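Local coordinates for polar amino acid ABC uptake transporter substrate binding protein (Streptococcus thermophilus LMG 18311, PDB 3HV1) that probably binds a polar amino acid outside the cell membrane and delivers it to its partner ABC transporter for uptake, at residues 21-26 and 80-85; 32-37 and 245-250; 87-92 and 207-212; 108-113 and 199-204; 123-128 and 151-156. All blocks are in the same frame, centred on the assembly; numbering follows the deposited sequence.

Contact 1: residues 21-26 and 80-85; sequences KKIKIG and TIDLIW
The carboxylate of Asp82 takes the backbone N-H of Lys24: OD2 accepts from Lys24 N at 2.9 Å on its anti side, 23° out of the carboxylate plane, with 168° at the hydrogen. The other oxygen, OD1, is in a salt bridge with Arg216. The second flat group, the Trp85 indole, runs on past the contact to meet the Tyr104 ring, while Trp85 CB rests 3.5 Å from Ile25 CG2. Asp82 holds CG beside its own backbone N (chi1 -57°), which lets OD2 and Asp82 N reach the N-H and the C=O of the same residue, Lys24. Asp82 N returns a hydrogen bond of 2.8 Å to Lys24 O. Further on, Gly26 N donates to Leu83 O at 2.9 Å, nearly along the C=O axis, and Gly26 pairs in parallel with Ile84. Ile23 CD1 and Ile25 CD1 both close on Leu83 CD1, at 3.9 Å and 4.0 Å; Ile23 and Leu83 also touch Leu222 of helix 220-236. The contact thus joins neighbouring parallel strands 22-27 and 83-84 in the mixed sheet of this family 3 solute-binding protein. With an N-H on OD2 and a guanidinium on OD1, the buried carboxylate is probably stabilised in its ionised form.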
# COMPACT_ATOMS: atom_id res chain seq x y z
N LYS A 21 -7.59 -18.48 -23.60
CA LYS A 21 -7.13 -19.27 -22.46
C LYS A 21 -5.61 -19.27 -22.42
O LYS A 21 -4.98 -20.30 -22.18
CB LYS A 21 -7.64 -20.70 -22.57
CG LYS A 21 -9.16 -20.83 -22.50
CD LYS A 21 -9.58 -22.28 -22.61
CE LYS A 21 -11.09 -22.42 -22.56
NZ LYS A 21 -11.51 -23.82 -22.82
N LYS A 22 -5.02 -18.11 -22.65
CA LYS A 22 -3.57 -17.97 -22.66
C LYS A 22 -3.12 -16.57 -22.32
O LYS A 22 -3.79 -15.58 -22.64
CB LYS A 22 -3.00 -18.29 -24.04
CG LYS A 22 -3.14 -19.71 -24.53
CD LYS A 22 -2.42 -19.84 -25.88
CE LYS A 22 -2.50 -21.24 -26.46
NZ LYS A 22 -1.76 -21.32 -27.76
N ILE A 23 -1.95 -16.48 -21.70
CA ILE A 23 -1.35 -15.21 -21.35
C ILE A 23 0.14 -15.51 -21.33
O ILE A 23 0.55 -16.60 -20.94
CB ILE A 23 -1.81 -14.73 -19.97
CG1 ILE A 23 -1.29 -13.31 -19.73
CG2 ILE A 23 -1.32 -15.69 -18.88
CD1 ILE A 23 -2.14 -12.49 -18.77
N LYS A 24 0.96 -14.55 -21.77
CA LYS A 24 2.41 -14.75 -21.82
C LYS A 24 3.08 -13.89 -20.77
O LYS A 24 2.81 -12.70 -20.65
CB LYS A 24 2.95 -14.42 -23.22
CG LYS A 24 4.46 -14.64 -23.37
CD LYS A 24 4.96 -14.51 -24.82
CE LYS A 24 4.59 -15.73 -25.66
NZ LYS A 24 5.29 -15.79 -26.97
N ILE A 25 3.98 -14.50 -20.00
CA ILE A 25 4.68 -13.80 -18.94
C ILE A 25 6.18 -13.85 -19.14
O ILE A 25 6.76 -14.92 -19.38
CB ILE A 25 4.33 -14.40 -17.56
CG1 ILE A 25 2.80 -14.42 -17.39
CG2 ILE A 25 5.00 -13.59 -16.44
CD1 ILE A 25 2.32 -14.99 -16.07
N GLY A 26 6.82 -12.69 -19.06
CA GLY A 26 8.25 -12.62 -19.24
C GLY A 26 9.00 -12.66 -17.92
O GLY A 26 8.55 -12.07 -16.93
N THR A 80 5.14 -8.31 -26.77
CA THR A 80 5.90 -9.56 -26.84
C THR A 80 5.59 -10.40 -25.59
O THR A 80 5.77 -11.62 -25.59
CB THR A 80 7.41 -9.29 -26.90
OG1 THR A 80 7.68 -8.34 -27.94
CG2 THR A 80 8.16 -10.57 -27.21
N ILE A 81 5.16 -9.72 -24.53
CA ILE A 81 4.77 -10.37 -23.28
C ILE A 81 3.58 -9.58 -22.75
O ILE A 81 3.37 -8.43 -23.14
CB ILE A 81 5.89 -10.38 -22.21
CG1 ILE A 81 6.27 -8.94 -21.83
CG2 ILE A 81 7.06 -11.20 -22.70
CD1 ILE A 81 7.43 -8.86 -20.83
N ASP A 82 2.82 -10.20 -21.85
CA ASP A 82 1.65 -9.56 -21.29
C ASP A 82 1.86 -9.12 -19.83
O ASP A 82 1.13 -8.28 -19.32
CB ASP A 82 0.46 -10.51 -21.38
CG ASP A 82 0.17 -10.96 -22.81
OD1 ASP A 82 0.15 -10.09 -23.71
OD2 ASP A 82 -0.03 -12.18 -23.03
N LEU A 83 2.86 -9.70 -19.19
CA LEU A 83 3.15 -9.39 -17.80
C LEU A 83 4.62 -9.58 -17.50
O LEU A 83 5.27 -10.43 -18.07
CB LEU A 83 2.38 -10.32 -16.87
CG LEU A 83 0.86 -10.34 -16.87
CD1 LEU A 83 0.37 -11.50 -16.00
CD2 LEU A 83 0.34 -9.02 -16.35
N ILE A 84 5.13 -8.75 -16.58
CA ILE A 84 6.50 -8.83 -16.12
C ILE A 84 6.30 -9.38 -14.70
O ILE A 84 5.80 -8.68 -13.82
CB ILE A 84 7.15 -7.44 -16.03
CG1 ILE A 84 7.23 -6.81 -17.42
CG2 ILE A 84 8.55 -7.55 -15.44
CD1 ILE A 84 7.87 -5.43 -17.42
N TRP A 85 6.67 -10.64 -14.48
CA TRP A 85 6.47 -11.29 -13.19
C TRP A 85 7.71 -12.13 -12.91
O TRP A 85 7.85 -13.24 -13.41
CB TRP A 85 5.23 -12.18 -13.28
CG TRP A 85 4.69 -12.63 -11.95
CD1 TRP A 85 5.40 -12.84 -10.80
CD2 TRP A 85 3.32 -12.95 -11.64
NE1 TRP A 85 4.56 -13.27 -9.79
CE2 TRP A 85 3.29 -13.35 -10.28
CE3 TRP A 85 2.13 -12.93 -12.38
CZ2 TRP A 85 2.10 -13.72 -9.64
CZ3 TRP A 85 0.95 -13.31 -11.74
CH2 TRP A 85 0.95 -13.70 -10.38

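Contact 2: residues 32-37 and 245-250; sequences VPMGYE and KWFGED
Two bends in the selenomethionine Met34, the first at chi2 (-52°), turn its chain back toward Phe247 although its CB points away from segment 245-250. The SE atom arrives 4.0 Å from Phe247 CZ. Measured to the centroid of the Phe247 ring, SE stands 5.4 Å off, 84° from the ring normal, which makes this a Met-aromatic contact at the ring edge and not over a face. For Tyr36 the decisive torsion is chi1, at 57°: CG sits between the backbone N and the carbonyl carbon, and the phenol is carried to Trp246 from the opposite direction. Tyr36 OH comes 3.6 Å from Trp246 CZ3, in the plane of the indole, and CZ3 in turn lies near the plane of the phenol, so the two rings meet edge to edge. Pro33, which follows a cis peptide bond, touches both rings of the helix end. Its O lies 3.8 Å above one face of the Trp246 ring, offset toward the rim, and its CG is 4.0 Å from Phe247 CE1. No hydrogen bond crosses the contact; the indole NE1 is instead bonded to Asp49 OD2. The C-terminal end of helix 238-247 thereby packs against the small antiparallel sheet that holds strand 35-37. Tyr188 of helix 183-192 touches Pro33 and Tyr36, Phe46 at the start of helix 46-56 meets the Phe247 ring, and Met105 of strand 105-114 touches both Met34 and Phe247.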
# COMPACT_ATOMS: atom_id res chain seq x y z
N VAL A 32 17.02 -16.85 -9.60
CA VAL A 32 16.67 -17.80 -8.55
C VAL A 32 16.33 -16.93 -7.34
O VAL A 32 16.99 -15.92 -7.10
CB VAL A 32 17.88 -18.69 -8.17
CG1 VAL A 32 17.46 -19.73 -7.14
CG2 VAL A 32 18.44 -19.36 -9.41
N PRO A 33 15.30 -17.29 -6.55
CA PRO A 33 14.41 -18.45 -6.70
C PRO A 33 13.04 -18.05 -7.23
O PRO A 33 12.10 -18.84 -7.16
CB PRO A 33 14.31 -18.94 -5.27
CG PRO A 33 14.11 -17.63 -4.54
CD PRO A 33 15.10 -16.67 -5.22
N MSE A 34 12.91 -16.85 -7.76
CA MSE A 34 11.61 -16.40 -8.24
C MSE A 34 11.15 -17.06 -9.53
O MSE A 34 9.98 -17.44 -9.67
CB MSE A 34 11.63 -14.88 -8.39
CG MSE A 34 12.07 -14.16 -7.12
SE MSE A 34 11.12 -14.67 -5.50
CE MSE A 34 9.59 -13.61 -5.83
N GLY A 35 12.06 -17.19 -10.48
CA GLY A 35 11.72 -17.82 -11.75
C GLY A 35 13.04 -18.02 -12.46
O GLY A 35 13.76 -17.05 -12.71
N TYR A 36 13.36 -19.26 -12.78
CA TYR A 36 14.62 -19.53 -13.43
C TYR A 36 14.64 -20.85 -14.19
O TYR A 36 13.79 -21.71 -14.01
CB TYR A 36 15.75 -19.51 -12.39
CG TYR A 36 15.55 -20.48 -11.24
CD1 TYR A 36 16.16 -21.74 -11.24
CD2 TYR A 36 14.75 -20.14 -10.14
CE1 TYR A 36 15.98 -22.63 -10.18
CE2 TYR A 36 14.56 -21.03 -9.08
CZ TYR A 36 15.18 -22.26 -9.11
OH TYR A 36 15.00 -23.13 -8.05
N GLU A 37 15.64 -20.98 -15.06
CA GLU A 37 15.79 -22.19 -15.85
C GLU A 37 16.73 -23.13 -15.10
O GLU A 37 17.82 -22.75 -14.70
CB GLU A 37 16.36 -21.85 -17.23
CG GLU A 37 16.86 -23.05 -17.99
CD GLU A 37 17.08 -22.77 -19.45
OE1 GLU A 37 17.46 -21.63 -19.79
OE2 GLU A 37 16.89 -23.70 -20.27
N LYS A 245 6.58 -24.06 0.33
CA LYS A 245 7.44 -24.87 -0.53
C LYS A 245 8.76 -24.17 -0.85
O LYS A 245 9.84 -24.77 -0.79
CB LYS A 245 6.73 -25.19 -1.84
CG LYS A 245 7.64 -25.78 -2.91
CD LYS A 245 6.92 -25.94 -4.24
CE LYS A 245 7.87 -26.38 -5.35
NZ LYS A 245 7.17 -26.48 -6.67
N TRP A 246 8.67 -22.89 -1.18
CA TRP A 246 9.85 -22.13 -1.55
C TRP A 246 10.63 -21.47 -0.43
O TRP A 246 11.86 -21.45 -0.46
CB TRP A 246 9.45 -21.07 -2.59
CG TRP A 246 9.11 -21.69 -3.90
CD1 TRP A 246 7.87 -22.05 -4.35
CD2 TRP A 246 10.04 -22.16 -4.87
NE1 TRP A 246 7.97 -22.73 -5.55
CE2 TRP A 246 9.30 -22.80 -5.89
CE3 TRP A 246 11.44 -22.09 -4.98
CZ2 TRP A 246 9.91 -23.38 -7.00
CZ3 TRP A 246 12.04 -22.67 -6.09
CH2 TRP A 246 11.28 -23.31 -7.09
N PHE A 247 9.92 -20.95 0.57
CA PHE A 247 10.55 -20.22 1.67
C PHE A 247 10.42 -20.79 3.08
O PHE A 247 11.04 -20.28 4.00
CB PHE A 247 10.04 -18.78 1.66
CG PHE A 247 10.20 -18.09 0.33
CD1 PHE A 247 11.47 -17.90 -0.22
CD2 PHE A 247 9.08 -17.65 -0.38
CE1 PHE A 247 11.62 -17.29 -1.47
CE2 PHE A 247 9.23 -17.04 -1.64
CZ PHE A 247 10.50 -16.86 -2.18
N GLY A 248 9.61 -21.83 3.27
CA GLY A 248 9.48 -22.40 4.60
C GLY A 248 8.68 -21.54 5.56
O GLY A 248 8.68 -21.78 6.77
N GLU A 249 8.03 -20.51 5.03
CA GLU A 249 7.20 -19.63 5.83
C GLU A 249 6.19 -18.92 4.93
O GLU A 249 6.28 -19.01 3.70
CB GLU A 249 8.05 -18.62 6.61
CG GLU A 249 8.65 -17.48 5.82
CD GLU A 249 9.39 -16.49 6.72
OE1 GLU A 249 10.42 -16.88 7.31
OE2 GLU A 249 8.94 -15.33 6.85
N ASP A 250 5.23 -18.24 5.54
CA ASP A 250 4.18 -17.52 4.83
C ASP A 250 4.65 -16.08 4.54
O ASP A 250 4.76 -15.26 5.46
CB ASP A 250 2.92 -17.51 5.69
CG ASP A 250 1.77 -16.75 5.06
OD1 ASP A 250 1.92 -16.27 3.92
OD2 ASP A 250 0.71 -16.63 5.72

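Contact 3: residues 87-92 and 207-212; sequences GYSVTD and EGESFA
Tyr88 and Ala212 join two segments whose directions differ by 95°, the CA atoms of Ser89 and Phe211 coming within 4.8 Å. One direct bond links the backbones, Ala212 N to Tyr88 O at 2.9 Å, with the donor tilted 33° from the carbonyl plane. The same oxygen is also approached by Phe211 CA at 3.2 Å, a CA-H...O contact. Among side chains the Phe211 ring does most: Gly87 CA stands 3.8 Å from its centroid and 14° off the normal, a CH-pi contact over the middle of one face. With no side chain, Gly87 can bring CA directly over the ring. Two waters extend the bonding. Water 1 accepts from Tyr88 N at 2.8 Å and donates to Ala212 O, and water 2 accepts from Val90 N at 2.9 Å while donating to Ser210 O at 2.7 Å. The Tyr88 ring meets that of Phe100, and its OH is bonded to Glu73. Direct and water-mediated backbone bonds thus tie the loop that follows strand 83-84 to the start of strand 209-215, which pairs with strand 105-114 in the mixed sheet. Phe211 also bonds through its backbone to Tyr104 and Met105, strand 99-100 touches Val90 and Ala212 through Phe100, and Glu207 OE2 bonds Gln160 N of the second subunit.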
# COMPACT_ATOMS: atom_id res chain seq x y z
N GLY A 87 9.99 -11.22 -9.57
CA GLY A 87 10.58 -10.38 -8.55
C GLY A 87 10.65 -8.94 -9.02
O GLY A 87 11.63 -8.23 -8.77
N TYR A 88 9.61 -8.51 -9.72
CA TYR A 88 9.51 -7.15 -10.25
C TYR A 88 8.96 -6.24 -9.15
O TYR A 88 8.34 -6.72 -8.20
CB TYR A 88 8.58 -7.18 -11.46
CG TYR A 88 8.62 -5.96 -12.36
CD1 TYR A 88 9.82 -5.45 -12.83
CD2 TYR A 88 7.44 -5.37 -12.81
CE1 TYR A 88 9.86 -4.38 -13.74
CE2 TYR A 88 7.46 -4.30 -13.71
CZ TYR A 88 8.67 -3.81 -14.17
OH TYR A 88 8.69 -2.79 -15.08
N SER A 89 9.16 -4.94 -9.26
CA SER A 89 8.65 -4.02 -8.24
C SER A 89 8.37 -2.62 -8.79
O SER A 89 8.83 -2.26 -9.88
CB SER A 89 9.62 -3.92 -7.07
OG SER A 89 10.87 -3.42 -7.50
N VAL A 90 7.63 -1.83 -8.02
CA VAL A 90 7.29 -0.47 -8.44
C VAL A 90 8.44 0.52 -8.30
O VAL A 90 9.22 0.46 -7.35
CB VAL A 90 6.08 0.07 -7.64
CG1 VAL A 90 5.77 1.51 -8.05
CG2 VAL A 90 4.87 -0.81 -7.86
N THR A 91 8.53 1.42 -9.28
CA THR A 91 9.51 2.50 -9.30
C THR A 91 8.80 3.53 -10.16
O THR A 91 7.98 3.17 -11.00
CB THR A 91 10.84 2.13 -10.00
OG1 THR A 91 10.61 1.93 -11.39
CG2 THR A 91 11.46 0.89 -9.38
N ASP A 92 9.10 4.81 -9.96
CA ASP A 92 8.46 5.85 -10.75
C ASP A 92 8.76 5.66 -12.23
O ASP A 92 7.92 5.95 -13.08
CB ASP A 92 8.93 7.24 -10.30
CG ASP A 92 8.41 7.61 -8.92
OD1 ASP A 92 7.18 7.52 -8.70
OD2 ASP A 92 9.23 7.99 -8.06
N GLU A 207 15.72 -0.76 4.71
CA GLU A 207 14.55 -0.60 3.85
C GLU A 207 14.46 -1.74 2.84
O GLU A 207 15.45 -2.12 2.22
CB GLU A 207 14.60 0.75 3.12
CG GLU A 207 13.51 0.94 2.09
CD GLU A 207 13.45 2.36 1.56
OE1 GLU A 207 14.49 3.05 1.60
OE2 GLU A 207 12.37 2.78 1.10
N GLY A 208 13.26 -2.28 2.68
CA GLY A 208 13.08 -3.37 1.75
C GLY A 208 12.39 -2.97 0.46
O GLY A 208 12.23 -1.78 0.16
N GLU A 209 12.00 -3.97 -0.31
CA GLU A 209 11.31 -3.76 -1.57
C GLU A 209 10.10 -4.69 -1.59
O GLU A 209 10.10 -5.73 -0.92
CB GLU A 209 12.25 -4.10 -2.74
CG GLU A 209 12.60 -5.56 -2.85
CD GLU A 209 13.76 -5.81 -3.81
OE1 GLU A 209 13.82 -5.14 -4.86
OE2 GLU A 209 14.59 -6.70 -3.53
N SER A 210 9.06 -4.30 -2.33
CA SER A 210 7.86 -5.13 -2.41
C SER A 210 7.69 -5.65 -3.84
O SER A 210 7.67 -4.86 -4.80
CB SER A 210 6.63 -4.32 -2.01
OG SER A 210 6.73 -3.86 -0.67
N PHE A 211 7.59 -6.97 -3.98
CA PHE A 211 7.42 -7.58 -5.28
C PHE A 211 5.97 -7.45 -5.72
O PHE A 211 5.05 -7.69 -4.94
CB PHE A 211 7.80 -9.07 -5.26
CG PHE A 211 9.26 -9.33 -5.01
CD1 PHE A 211 10.23 -8.42 -5.41
CD2 PHE A 211 9.67 -10.53 -4.43
CE1 PHE A 211 11.58 -8.70 -5.24
CE2 PHE A 211 11.02 -10.82 -4.26
CZ PHE A 211 11.98 -9.89 -4.67
N ALA A 212 5.77 -7.06 -6.98
CA ALA A 212 4.43 -6.92 -7.54
C ALA A 212 4.55 -7.26 -9.02
O ALA A 212 5.65 -7.34 -9.56
CB ALA A 212 3.91 -5.48 -7.34
O HOH W 1 7.21 -9.97 -9.85
O HOH W 2 6.51 -2.53 -5.39

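Contact 4: residues 108-113 and 199-204; sequences EQVLVT and YNVMPA
Selenomethionine Met202 runs beside Leu111, the two side chains pointing the same way. Its CB lies 4.0 Å from Leu111 O and its CG hardly farther from that oxygen. A bend about CG-SE (chi3 -86°) turns the methyl toward Leu111, and Met202 CE lands 3.6 Å from Leu111 CD2, as close to Leu111 O, and 3.7 Å from Thr113 OG1, which is bonded to Ile119 O. The backbones beneath form a hydrogen-bonded antiparallel pair, with Leu111 N to Met202 O at 2.7 Å and Met202 N to Leu111 O at 3.0 Å, the latter essentially straight (179°). Thr113 and Asn200 repeat this pairing, and Ala204 N closes the far end on Gln109 O. On the other face of the sheet, Val110 CG2 touches Val201 CG1 at 3.7 Å, and Val112 CG1 comes 3.9 Å from Tyr199 CD1. The strand axes run at 155° to each other. Helices 164-173 and 183-192 pack on the face of Val110, Val112 and Tyr199, the Tyr199 OH being bonded to Asn172, and Met125 touches Leu111 on the opposite face. Strand 178-182 bonds to the other edge of strand 105-114, so the latter is an interior strand.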
# COMPACT_ATOMS: atom_id res chain seq x y z
N GLU A 108 13.73 -8.18 1.81
CA GLU A 108 14.55 -7.25 2.56
C GLU A 108 15.74 -8.01 3.12
O GLU A 108 15.75 -9.24 3.11
CB GLU A 108 13.74 -6.65 3.72
CG GLU A 108 13.42 -7.66 4.82
CD GLU A 108 12.56 -7.07 5.91
OE1 GLU A 108 12.87 -5.96 6.38
OE2 GLU A 108 11.58 -7.73 6.32
N GLN A 109 16.74 -7.28 3.59
CA GLN A 109 17.91 -7.92 4.17
C GLN A 109 17.49 -8.53 5.50
O GLN A 109 16.76 -7.91 6.27
CB GLN A 109 19.01 -6.89 4.43
CG GLN A 109 19.55 -6.25 3.17
CD GLN A 109 20.01 -7.29 2.18
OE1 GLN A 109 20.82 -8.16 2.50
NE2 GLN A 109 19.51 -7.21 0.96
N VAL A 110 17.92 -9.77 5.74
CA VAL A 110 17.63 -10.44 7.00
C VAL A 110 18.95 -10.84 7.63
O VAL A 110 19.93 -11.09 6.92
CB VAL A 110 16.79 -11.72 6.80
CG1 VAL A 110 15.38 -11.34 6.31
CG2 VAL A 110 17.47 -12.67 5.83
N LEU A 111 18.99 -10.85 8.95
CA LEU A 111 20.18 -11.26 9.68
C LEU A 111 19.94 -12.72 10.02
O LEU A 111 18.92 -13.07 10.61
CB LEU A 111 20.34 -10.45 10.97
CG LEU A 111 21.40 -11.01 11.94
CD1 LEU A 111 22.79 -10.80 11.36
CD2 LEU A 111 21.27 -10.33 13.29
N VAL A 112 20.87 -13.58 9.64
CA VAL A 112 20.73 -15.00 9.91
C VAL A 112 21.76 -15.48 10.91
O VAL A 112 22.95 -15.18 10.80
CB VAL A 112 20.89 -15.82 8.61
CG1 VAL A 112 20.76 -17.32 8.90
CG2 VAL A 112 19.86 -15.37 7.59
N THR A 113 21.30 -16.20 11.92
CA THR A 113 22.21 -16.72 12.92
C THR A 113 21.72 -18.10 13.27
O THR A 113 20.55 -18.43 13.03
CB THR A 113 22.24 -15.87 14.21
OG1 THR A 113 20.97 -15.96 14.86
CG2 THR A 113 22.57 -14.42 13.89
N TYR A 199 17.77 -22.00 12.45
CA TYR A 199 18.27 -20.63 12.34
C TYR A 199 17.25 -19.56 12.69
O TYR A 199 16.05 -19.76 12.53
CB TYR A 199 18.70 -20.33 10.90
CG TYR A 199 19.78 -21.24 10.40
CD1 TYR A 199 21.12 -20.87 10.50
CD2 TYR A 199 19.47 -22.48 9.86
CE1 TYR A 199 22.13 -21.72 10.07
CE2 TYR A 199 20.46 -23.34 9.43
CZ TYR A 199 21.79 -22.96 9.54
OH TYR A 199 22.78 -23.81 9.12
N ASN A 200 17.76 -18.42 13.14
CA ASN A 200 16.93 -17.25 13.43
C ASN A 200 17.12 -16.43 12.15
O ASN A 200 18.25 -16.10 11.80
CB ASN A 200 17.49 -16.42 14.59
CG ASN A 200 17.40 -17.13 15.92
OD1 ASN A 200 18.34 -17.12 16.71
ND2 ASN A 200 16.26 -17.75 16.18
N VAL A 201 16.03 -16.13 11.45
CA VAL A 201 16.10 -15.33 10.23
C VAL A 201 15.26 -14.12 10.58
O VAL A 201 14.03 -14.18 10.58
CB VAL A 201 15.47 -16.07 9.05
CG1 VAL A 201 15.68 -15.26 7.77
CG2 VAL A 201 16.09 -17.46 8.95
N MSE A 202 15.96 -13.03 10.88
CA MSE A 202 15.33 -11.81 11.34
C MSE A 202 15.46 -10.60 10.43
O MSE A 202 16.52 -10.38 9.84
CB MSE A 202 15.94 -11.45 12.70
CG MSE A 202 16.12 -12.65 13.64
SE MSE A 202 17.37 -12.43 15.07
CE MSE A 202 18.99 -12.90 14.19
N PRO A 203 14.38 -9.81 10.30
CA PRO A 203 14.44 -8.61 9.46
C PRO A 203 15.56 -7.77 10.05
O PRO A 203 15.61 -7.55 11.27
CB PRO A 203 13.06 -7.98 9.65
CG PRO A 203 12.18 -9.18 9.84
CD PRO A 203 13.01 -10.05 10.78
N ALA A 204 16.48 -7.34 9.19
CA ALA A 204 17.65 -6.59 9.62
C ALA A 204 17.39 -5.15 10.05
O ALA A 204 18.01 -4.66 10.99
CB ALA A 204 18.70 -6.63 8.51

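Contact 5: residues 123-128 and 151-156; sequences AGMAGK and DVVANQ
Val152 opens the contact with its carbonyl. Gly127 N donates to Val152 O at 2.9 Å, with 164° at the hydrogen, and Ala126 CA adds a CA-H...O contact of 3.3 Å to the same Val152 O, so one oxygen serves two neighbouring residues of the turn. The CB atoms of Ala126 and Val152 lie 4.4 Å apart, a loose apolar touch at the surface. Next comes Val153, whose side chain heads mainly away from segment 123-128 yet leaves CB 3.5 Å from Lys128 O. Its CG1, set anti to the carbonyl carbon (chi1 -54°), reaches the methyl of selenomethionine Met125, CG1 to CE being 4.4 Å, and both residues also pack on Leu130 of the strand that follows. Ala154 N then donates to Lys128 O at 2.9 Å. This donor stands above the carbonyl plane, 42° out of it, and so does not lie on a lone pair. Ala154 CB meanwhile sits 3.5 Å from Gly127 O. Past Ala154 the chain curls back, Gln156 N bonding to Val153 O. Opposite, Met125 to Lys128 form a type II beta turn, closed by Lys128 N to Met125 O at 2.9 Å, with Gly127 supplying the positive phi of its third position. The chemistry is therefore chiefly backbone to backbone: two N-H...O bonds, one donated from each side, join the loops that lead into the parallel strands 130-133 and 158-161, while the side chains add only modest apolar cover.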
# COMPACT_ATOMS: atom_id res chain seq x y z
N ALA A 123 20.18 -6.55 17.72
CA ALA A 123 21.00 -5.89 18.72
C ALA A 123 21.99 -6.86 19.36
O ALA A 123 23.05 -6.46 19.83
CB ALA A 123 20.11 -5.26 19.80
N GLY A 124 21.63 -8.14 19.36
CA GLY A 124 22.48 -9.16 19.95
C GLY A 124 23.77 -9.39 19.20
O GLY A 124 24.62 -10.19 19.62
N MSE A 125 23.93 -8.69 18.08
CA MSE A 125 25.12 -8.80 17.25
C MSE A 125 26.26 -7.90 17.71
O MSE A 125 27.32 -7.84 17.09
CB MSE A 125 24.77 -8.48 15.80
CG MSE A 125 24.09 -9.63 15.08
SE MSE A 125 25.17 -11.18 14.85
CE MSE A 125 26.50 -10.31 13.83
N ALA A 126 26.03 -7.20 18.82
CA ALA A 126 27.03 -6.30 19.37
C ALA A 126 28.30 -7.08 19.72
O ALA A 126 28.26 -8.00 20.54
CB ALA A 126 26.48 -5.61 20.61
N GLY A 127 29.40 -6.71 19.09
CA GLY A 127 30.67 -7.37 19.35
C GLY A 127 30.84 -8.69 18.61
O GLY A 127 31.85 -9.37 18.78
N LYS A 128 29.86 -9.04 17.79
CA LYS A 128 29.90 -10.29 17.04
C LYS A 128 30.36 -10.05 15.60
O LYS A 128 30.26 -8.94 15.08
CB LYS A 128 28.52 -10.94 17.05
CG LYS A 128 27.95 -11.19 18.44
CD LYS A 128 28.76 -12.23 19.20
CE LYS A 128 28.14 -12.54 20.55
NZ LYS A 128 28.85 -13.66 21.24
N ASP A 151 27.82 -0.14 13.25
CA ASP A 151 28.36 0.43 14.49
C ASP A 151 28.49 -0.55 15.64
O ASP A 151 29.37 -0.39 16.49
CB ASP A 151 27.50 1.62 14.95
CG ASP A 151 27.53 2.78 13.97
OD1 ASP A 151 28.50 2.87 13.18
OD2 ASP A 151 26.60 3.61 14.00
N VAL A 152 27.63 -1.56 15.68
CA VAL A 152 27.66 -2.51 16.78
C VAL A 152 28.48 -3.78 16.57
O VAL A 152 28.99 -4.34 17.53
CB VAL A 152 26.24 -2.93 17.18
CG1 VAL A 152 25.50 -1.74 17.76
CG2 VAL A 152 25.50 -3.47 15.97
N VAL A 153 28.61 -4.22 15.32
CA VAL A 153 29.36 -5.45 15.06
C VAL A 153 30.86 -5.29 15.28
O VAL A 153 31.40 -4.19 15.26
CB VAL A 153 29.12 -5.95 13.61
CG1 VAL A 153 27.63 -6.10 13.36
CG2 VAL A 153 29.75 -5.00 12.61
N ALA A 154 31.53 -6.42 15.51
CA ALA A 154 32.97 -6.42 15.74
C ALA A 154 33.73 -5.82 14.56
O ALA A 154 33.45 -6.15 13.40
CB ALA A 154 33.44 -7.84 16.00
N ASN A 155 34.67 -4.93 14.86
CA ASN A 155 35.49 -4.28 13.84
C ASN A 155 34.71 -3.31 12.95
O ASN A 155 35.30 -2.66 12.08
CB ASN A 155 36.17 -5.33 12.96
CG ASN A 155 37.10 -6.23 13.75
OD1 ASN A 155 37.46 -7.32 13.29
ND2 ASN A 155 37.50 -5.78 14.93
N GLN A 156 33.40 -3.20 13.17
CA GLN A 156 32.56 -2.31 12.37
C GLN A 156 32.73 -2.61 10.88
O GLN A 156 32.68 -1.70 10.05
CB GLN A 156 32.91 -0.84 12.63
CG GLN A 156 32.56 -0.33 14.01
CD GLN A 156 33.43 -0.93 15.09
OE1 GLN A 156 34.66 -0.82 15.05
NE2 GLN A 156 32.81 -1.58 16.07

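How the contacts relate
From the N terminus, contact 1 closes first, joining strand 22-27 to strand 83-84. Contact 2 starts inside that loop, at 32-37, and ends only at 245-250, so the two cross. Contacts 3, 4 and 5 all lie within the loop of contact 2 and nest in turn: 5 inside 4, and 4 inside 3. Contact 3 begins just after contact 1 ends, and both reach the same mixed sheet, as does contact 4. Met34 CE of contact 2 packs on Phe211 of contact 3, Gly208 meets Glu108 between contacts 3 and 4, and Leu111 meets Met125 between contacts 4 and 5. Contacts 1 and 5 are remotest, about 46 Å apart between centres.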